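Local coordinates for haloacid dehalogenase domain protein hydrolase (Planctomyces limnophilus, PDB 4OVY) that probably acts as a hydrolase of the haloacid dehalogenase family, perhaps a phosphatase, and binds a calcium ion, at residues 47-59 / 264-276. Sequence-based numbering, arbitrary orientation. Where two conformers were deposited one is given.
Sequences LWCEQPMYVQLAF and REFAYDRQSPFGR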
loop_
_atom_site.group_PDB
_atom_site.type_symbol
_atom_site.label_atom_id
_atom_site.label_comp_id
_atom_site.label_asym_id
_atom_site.label_seq_id
_atom_site.Cartn_x
_atom_site.Cartn_y
_atom_site.Cartn_z
ATOM N N LEU A 47 10.449 11.920 -12.836
ATOM C CA LEU A 47 10.929 10.744 -13.571
ATOM C C LEU A 47 10.713 10.852 -15.082
ATOM O O LEU A 47 11.401 10.184 -15.858
ATOM C CB LEU A 47 10.232 9.481 -13.060
ATOM C CG LEU A 47 10.501 9.075 -11.608
ATOM C CD1 LEU A 47 9.751 7.807 -11.237
ATOM C CD2 LEU A 47 11.996 8.881 -11.369
ATOM N N TRP A 48 9.735 11.653 -15.500
ATOM C CA TRP A 48 9.442 11.828 -16.915
ATOM C C TRP A 48 8.819 13.190 -17.204
ATOM O O TRP A 48 8.486 13.940 -16.290
ATOM C CB TRP A 48 8.561 10.683 -17.433
ATOM C CG TRP A 48 7.109 10.717 -17.049
ATOM C CD1 TRP A 48 6.527 11.429 -16.036
ATOM C CD2 TRP A 48 6.053 9.962 -17.661
ATOM N NE1 TRP A 48 5.180 11.176 -15.996
ATOM C CE2 TRP A 48 4.864 10.276 -16.976
ATOM C CE3 TRP A 48 6.001 9.048 -18.717
ATOM C CZ2 TRP A 48 3.641 9.717 -17.318
ATOM C CZ3 TRP A 48 4.777 8.495 -19.056
ATOM C CH2 TRP A 48 3.617 8.834 -18.364
ATOM N N CYS A 49 8.649 13.483 -18.483
ATOM C CA CYS A 49 8.233 14.798 -18.939
ATOM C C CYS A 49 6.756 15.099 -18.642
ATOM O O CYS A 49 5.905 14.229 -18.798
ATOM C CB CYS A 49 8.497 14.875 -20.437
ATOM S SG CYS A 49 8.237 16.496 -21.145
ATOM N N GLU A 50 6.468 16.340 -18.239
ATOM C CA GLU A 50 5.098 16.790 -17.914
ATOM C C GLU A 50 4.685 18.044 -18.701
ATOM O O GLU A 50 3.733 18.727 -18.327
ATOM C CB GLU A 50 4.964 17.064 -16.411
ATOM C CG GLU A 50 5.839 18.207 -15.933
ATOM C CD GLU A 50 5.776 18.457 -14.446
ATOM O OE1 GLU A 50 4.865 17.931 -13.769
ATOM O OE2 GLU A 50 6.657 19.195 -13.958
ATOM N N GLN A 51 5.418 18.354 -19.769
ATOM C CA GLN A 51 5.072 19.433 -20.684
ATOM C C GLN A 51 4.782 18.806 -22.047
ATOM O O GLN A 51 5.423 17.823 -22.413
ATOM C CB GLN A 51 6.224 20.435 -20.797
ATOM C CG GLN A 51 6.600 21.135 -19.499
ATOM C CD GLN A 51 5.513 22.054 -18.954
ATOM O OE1 GLN A 51 4.612 22.473 -19.673
ATOM N NE2 GLN A 51 5.607 22.378 -17.668
ATOM N N PRO A 52 3.815 19.363 -22.805
ATOM C CA PRO A 52 3.009 20.564 -22.540
ATOM C C PRO A 52 1.904 20.372 -21.509
ATOM O O PRO A 52 1.238 21.348 -21.146
ATOM C CB PRO A 52 2.399 20.880 -23.911
ATOM C CG PRO A 52 2.294 19.553 -24.576
ATOM C CD PRO A 52 3.473 18.753 -24.102
HETATM N N MSE A 53 1.698 19.137 -21.052
HETATM C CA MSE A 53 0.746 18.855 -19.964
HETATM C C MSE A 53 1.057 17.532 -19.319
HETATM O O MSE A 53 1.801 16.716 -19.873
HETATM C CB MSE A 53 -0.703 18.830 -20.480
HETATM C CG MSE A 53 -0.938 17.729 -21.507
HETATM SE SE MSE A 53 -2.756 17.825 -22.250
HETATM C CE MSE A 53 -2.319 19.160 -23.630
ATOM N N TYR A 54 0.472 17.290 -18.149
ATOM C CA TYR A 54 0.596 15.990 -17.496
ATOM C C TYR A 54 0.153 14.940 -18.502
ATOM O O TYR A 54 -0.847 15.136 -19.209
ATOM C CB TYR A 54 -0.264 15.917 -16.223
ATOM C CG TYR A 54 0.023 17.003 -15.196
ATOM C CD1 TYR A 54 1.329 17.285 -14.796
ATOM C CD2 TYR A 54 -1.012 17.734 -14.608
ATOM C CE1 TYR A 54 1.597 18.265 -13.857
ATOM C CE2 TYR A 54 -0.749 18.715 -13.661
ATOM C CZ TYR A 54 0.561 18.980 -13.290
ATOM O OH TYR A 54 0.848 19.959 -12.356
ATOM N N VAL A 55 0.893 13.836 -18.593
ATOM C CA VAL A 55 0.579 12.819 -19.590
ATOM C C VAL A 55 -0.831 12.257 -19.386
ATOM O O VAL A 55 -1.530 11.980 -20.358
ATOM C CB VAL A 55 1.616 11.672 -19.601
ATOM C CG1 VAL A 55 1.189 10.567 -20.558
ATOM C CG2 VAL A 55 2.987 12.207 -20.004
ATOM N N GLN A 56 -1.253 12.090 -18.132
ATOM C CA GLN A 56 -2.608 11.620 -17.871
ATOM C C GLN A 56 -3.666 12.614 -18.360
ATOM O O GLN A 56 -4.761 12.199 -18.725
ATOM C CB GLN A 56 -2.832 11.278 -16.401
ATOM C CG GLN A 56 -4.172 10.601 -16.145
ATOM C CD GLN A 56 -4.381 10.224 -14.699
ATOM O OE1 GLN A 56 -3.432 10.111 -13.934
ATOM N NE2 GLN A 56 -5.631 10.014 -14.321
ATOM N N LEU A 57 -3.350 13.906 -18.369
ATOM C CA LEU A 57 -4.282 14.895 -18.929
ATOM C C LEU A 57 -4.412 14.708 -20.444
ATOM O O LEU A 57 -5.527 14.776 -20.987
ATOM C CB LEU A 57 -3.876 16.325 -18.553
ATOM C CG LEU A 57 -4.864 17.435 -18.940
ATOM C CD1 LEU A 57 -6.267 17.154 -18.417
ATOM C CD2 LEU A 57 -4.356 18.781 -18.442
ATOM N N ALA A 58 -3.291 14.440 -21.123
ATOM C CA ALA A 58 -3.320 14.098 -22.551
ATOM C C ALA A 58 -4.220 12.877 -22.799
ATOM O O ALA A 58 -5.025 12.868 -23.726
ATOM C CB ALA A 58 -1.912 13.842 -23.084
ATOM N N PHE A 59 -4.068 11.850 -21.964
ATOM C CA PHE A 59 -4.911 10.648 -22.026
ATOM C C PHE A 59 -6.386 11.010 -21.846
ATOM O O PHE A 59 -7.228 10.620 -22.657
ATOM C CB PHE A 59 -4.438 9.642 -20.962
ATOM C CG PHE A 59 -5.406 8.532 -20.663
ATOM C CD1 PHE A 59 -5.492 7.419 -21.492
ATOM C CD2 PHE A 59 -6.186 8.565 -19.513
ATOM C CE1 PHE A 59 -6.358 6.377 -21.201
ATOM C CE2 PHE A 59 -7.060 7.531 -19.219
ATOM C CZ PHE A 59 -7.152 6.435 -20.062
ATOM N N ARG A 264 17.139 20.846 -24.544
ATOM C CA ARG A 264 16.987 19.383 -24.541
ATOM C C ARG A 264 15.658 18.913 -23.924
ATOM O O ARG A 264 15.224 17.781 -24.157
ATOM C CB ARG A 264 18.170 18.741 -23.822
ATOM C CG ARG A 264 19.521 19.057 -24.449
ATOM C CD ARG A 264 20.676 18.344 -23.753
ATOM N NE ARG A 264 20.778 18.731 -22.349
ATOM C CZ ARG A 264 21.503 18.100 -21.423
ATOM N NH1 ARG A 264 22.228 17.029 -21.725
ATOM N NH2 ARG A 264 21.498 18.541 -20.175
ATOM N N GLU A 265 15.009 19.766 -23.135
ATOM C CA GLU A 265 13.749 19.388 -22.491
ATOM C C GLU A 265 12.859 20.628 -22.447
ATOM O O GLU A 265 12.567 21.193 -23.505
ATOM C CB GLU A 265 14.010 18.749 -21.108
ATOM C CG GLU A 265 12.912 17.794 -20.615
ATOM C CD GLU A 265 12.042 18.337 -19.482
ATOM O OE1 GLU A 265 11.034 17.677 -19.139
ATOM O OE2 GLU A 265 12.363 19.400 -18.910
ATOM N N PHE A 266 12.442 21.062 -21.260
ATOM C CA PHE A 266 11.658 22.283 -21.113
ATOM C C PHE A 266 12.213 23.089 -19.962
ATOM O O PHE A 266 12.711 22.517 -18.994
ATOM C CB PHE A 266 10.208 21.940 -20.814
ATOM C CG PHE A 266 9.508 21.260 -21.943
ATOM C CD1 PHE A 266 9.534 19.883 -22.061
ATOM C CD2 PHE A 266 8.819 22.004 -22.891
ATOM C CE1 PHE A 266 8.886 19.251 -23.114
ATOM C CE2 PHE A 266 8.172 21.381 -23.943
ATOM C CZ PHE A 266 8.206 20.001 -24.053
ATOM N N ALA A 267 12.133 24.415 -20.073
ATOM C CA ALA A 267 12.567 25.292 -18.992
ATOM C C ALA A 267 11.335 25.933 -18.383
ATOM O O ALA A 267 10.568 26.599 -19.081
ATOM C CB ALA A 267 13.531 26.349 -19.498
ATOM N N TYR A 268 11.131 25.699 -17.094
ATOM C CA TYR A 268 9.998 26.264 -16.369
ATOM C C TYR A 268 10.190 26.143 -14.868
ATOM O O TYR A 268 10.859 25.234 -14.406
ATOM C CB TYR A 268 8.693 25.563 -16.753
ATOM C CG TYR A 268 8.642 24.067 -16.460
ATOM C CD1 TYR A 268 9.117 23.148 -17.380
ATOM C CD2 TYR A 268 8.088 23.586 -15.271
ATOM C CE1 TYR A 268 9.063 21.787 -17.126
ATOM C CE2 TYR A 268 8.028 22.226 -15.001
ATOM C CZ TYR A 268 8.509 21.329 -15.937
ATOM O OH TYR A 268 8.449 19.988 -15.684
ATOM N N ASP A 269 9.602 27.061 -14.113
ATOM C CA ASP A 269 9.490 26.898 -12.672
ATOM C C ASP A 269 8.299 27.680 -12.098
ATOM O O ASP A 269 7.205 27.114 -11.949
ATOM C CB ASP A 269 10.818 27.176 -11.915
ATOM C CG ASP A 269 11.582 28.401 -12.417
ATOM O OD1 ASP A 269 10.987 29.472 -12.672
ATOM O OD2 ASP A 269 12.824 28.303 -12.505
ATOM N N ARG A 270 8.486 28.967 -11.829
ATOM C CA ARG A 270 7.536 29.728 -11.000
ATOM C C ARG A 270 6.231 30.091 -11.706
ATOM O O ARG A 270 5.218 30.328 -11.042
ATOM C CB ARG A 270 8.204 30.997 -10.460
ATOM C CG ARG A 270 9.434 30.718 -9.603
ATOM C CD ARG A 270 9.936 31.962 -8.887
ATOM N NE ARG A 270 11.283 31.768 -8.337
ATOM C CZ ARG A 270 11.564 31.274 -7.131
ATOM N NH1 ARG A 270 12.827 31.145 -6.752
ATOM N NH2 ARG A 270 10.603 30.917 -6.291
ATOM N N GLN A 271 6.256 30.126 -13.038
ATOM C CA GLN A 271 5.113 30.571 -13.837
ATOM C C GLN A 271 4.369 29.432 -14.530
ATOM O O GLN A 271 3.413 29.676 -15.255
ATOM C CB GLN A 271 5.581 31.557 -14.918
ATOM C CG GLN A 271 6.446 32.706 -14.426
ATOM C CD GLN A 271 5.650 33.765 -13.700
ATOM O OE1 GLN A 271 4.994 33.489 -12.696
ATOM N NE2 GLN A 271 5.702 34.991 -14.206
ATOM N N SER A 272 4.794 28.194 -14.314
ATOM C CA SER A 272 4.283 27.082 -15.093
ATOM C C SER A 272 2.939 26.615 -14.557
ATOM O O SER A 272 2.793 26.415 -13.362
ATOM C CB SER A 272 5.260 25.911 -15.059
ATOM O OG SER A 272 4.835 24.895 -15.947
ATOM N N PRO A 273 1.951 26.438 -15.441
ATOM C CA PRO A 273 0.710 25.824 -14.979
ATOM C C PRO A 273 0.888 24.346 -14.600
ATOM O O PRO A 273 0.151 23.842 -13.763
ATOM C CB PRO A 273 -0.235 25.976 -16.171
ATOM C CG PRO A 273 0.620 26.239 -17.354
ATOM C CD PRO A 273 1.891 26.857 -16.852
ATOM N N PHE A 274 1.861 23.668 -15.206
ATOM C CA PHE A 274 2.132 22.264 -14.911
ATOM C C PHE A 274 3.479 22.138 -14.211
ATOM O O PHE A 274 4.486 22.624 -14.715
ATOM C CB PHE A 274 2.111 21.449 -16.206
ATOM C CG PHE A 274 0.791 21.510 -16.927
ATOM C CD1 PHE A 274 -0.294 20.778 -16.465
ATOM C CD2 PHE A 274 0.626 22.307 -18.053
ATOM C CE1 PHE A 274 -1.520 20.833 -17.109
ATOM C CE2 PHE A 274 -0.599 22.363 -18.707
ATOM C CZ PHE A 274 -1.674 21.632 -18.230
ATOM N N GLY A 275 3.494 21.498 -13.045
ATOM C CA GLY A 275 4.731 21.321 -12.285
ATOM C C GLY A 275 5.323 22.619 -11.761
ATOM O O GLY A 275 6.547 22.787 -11.739
ATOM N N ARG A 276 4.457 23.536 -11.331
ATOM C CA ARG A 276 4.903 24.814 -10.792
ATOM C C ARG A 276 5.848 24.600 -9.615
ATOM O O ARG A 276 5.537 23.868 -8.679
ATOM C CB ARG A 276 3.720 25.685 -10.345
ATOM C CG ARG A 276 4.116 27.129 -10.046
ATOM C CD ARG A 276 2.954 27.941 -9.498
ATOM N NE ARG A 276 1.771 27.871 -10.358
ATOM C CZ ARG A 276 1.530 28.651 -11.416
ATOM N NH1 ARG A 276 2.384 29.595 -11.791
ATOM N NH2 ARG A 276 0.411 28.481 -12.111
HETATM O O HOH W 1 8.629 18.318 -17.922
#
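Phe274 and Tyr54 meet edge to face. The Phe274 edge, led by CD1, points at one face of the Tyr54 ring, with the planes 85° apart. Met53 CA lies over one face of Phe274, 3.8 Å from the ring centroid, and Leu57 CD2 touches Phe274 CE1 obliquely at 3.7 Å. Tyr54 also uses its hydroxyl: Gly275 N donates a nearly straight bond of 3.1 Å to Tyr54 OH. With an alanine here instead of Tyr54, the Gly275 N-H would probably lose this acceptor and a gap would open beside the Phe274 edge.

Gln51 fills the middle of the contact. Its CB sits over the centre of the Phe266 ring in a CH-pi contact. CG lies beside the backbone N (chi1 -62°) and the chain bends at chi2 (-66°), which carries NE2 over the centre of the Tyr268 ring face.

Tyr268 OH donates to Glu50 OE2 at 2.6 Å, on the anti lone pair. One water accepts from Glu50 N and donates to Tyr268 OH and Glu265 OE1; Tyr140 also bonds to that carboxylate oxygen. Glu50 has been seen to bind calcium in this protein, but it coordinates no ion in this chain. Its side chain lies close to Asn234 and Asp44, which do. Tyr268 may therefore help position Glu50 beside the metal site.

Segment 47-59 follows an apparent HAD-type DxDx(T/V) motif, whose Asp42 and Asp44 hold the calcium ion, and leads into helix 55-67, with Tyr54 as N-cap. Segment 264-276 includes a short, weakly bonded strand about 267-268, antiparallel to strand 253-260. Val55 packs on Trp122 of helix 112-125 and Phe167 of helix 165-168.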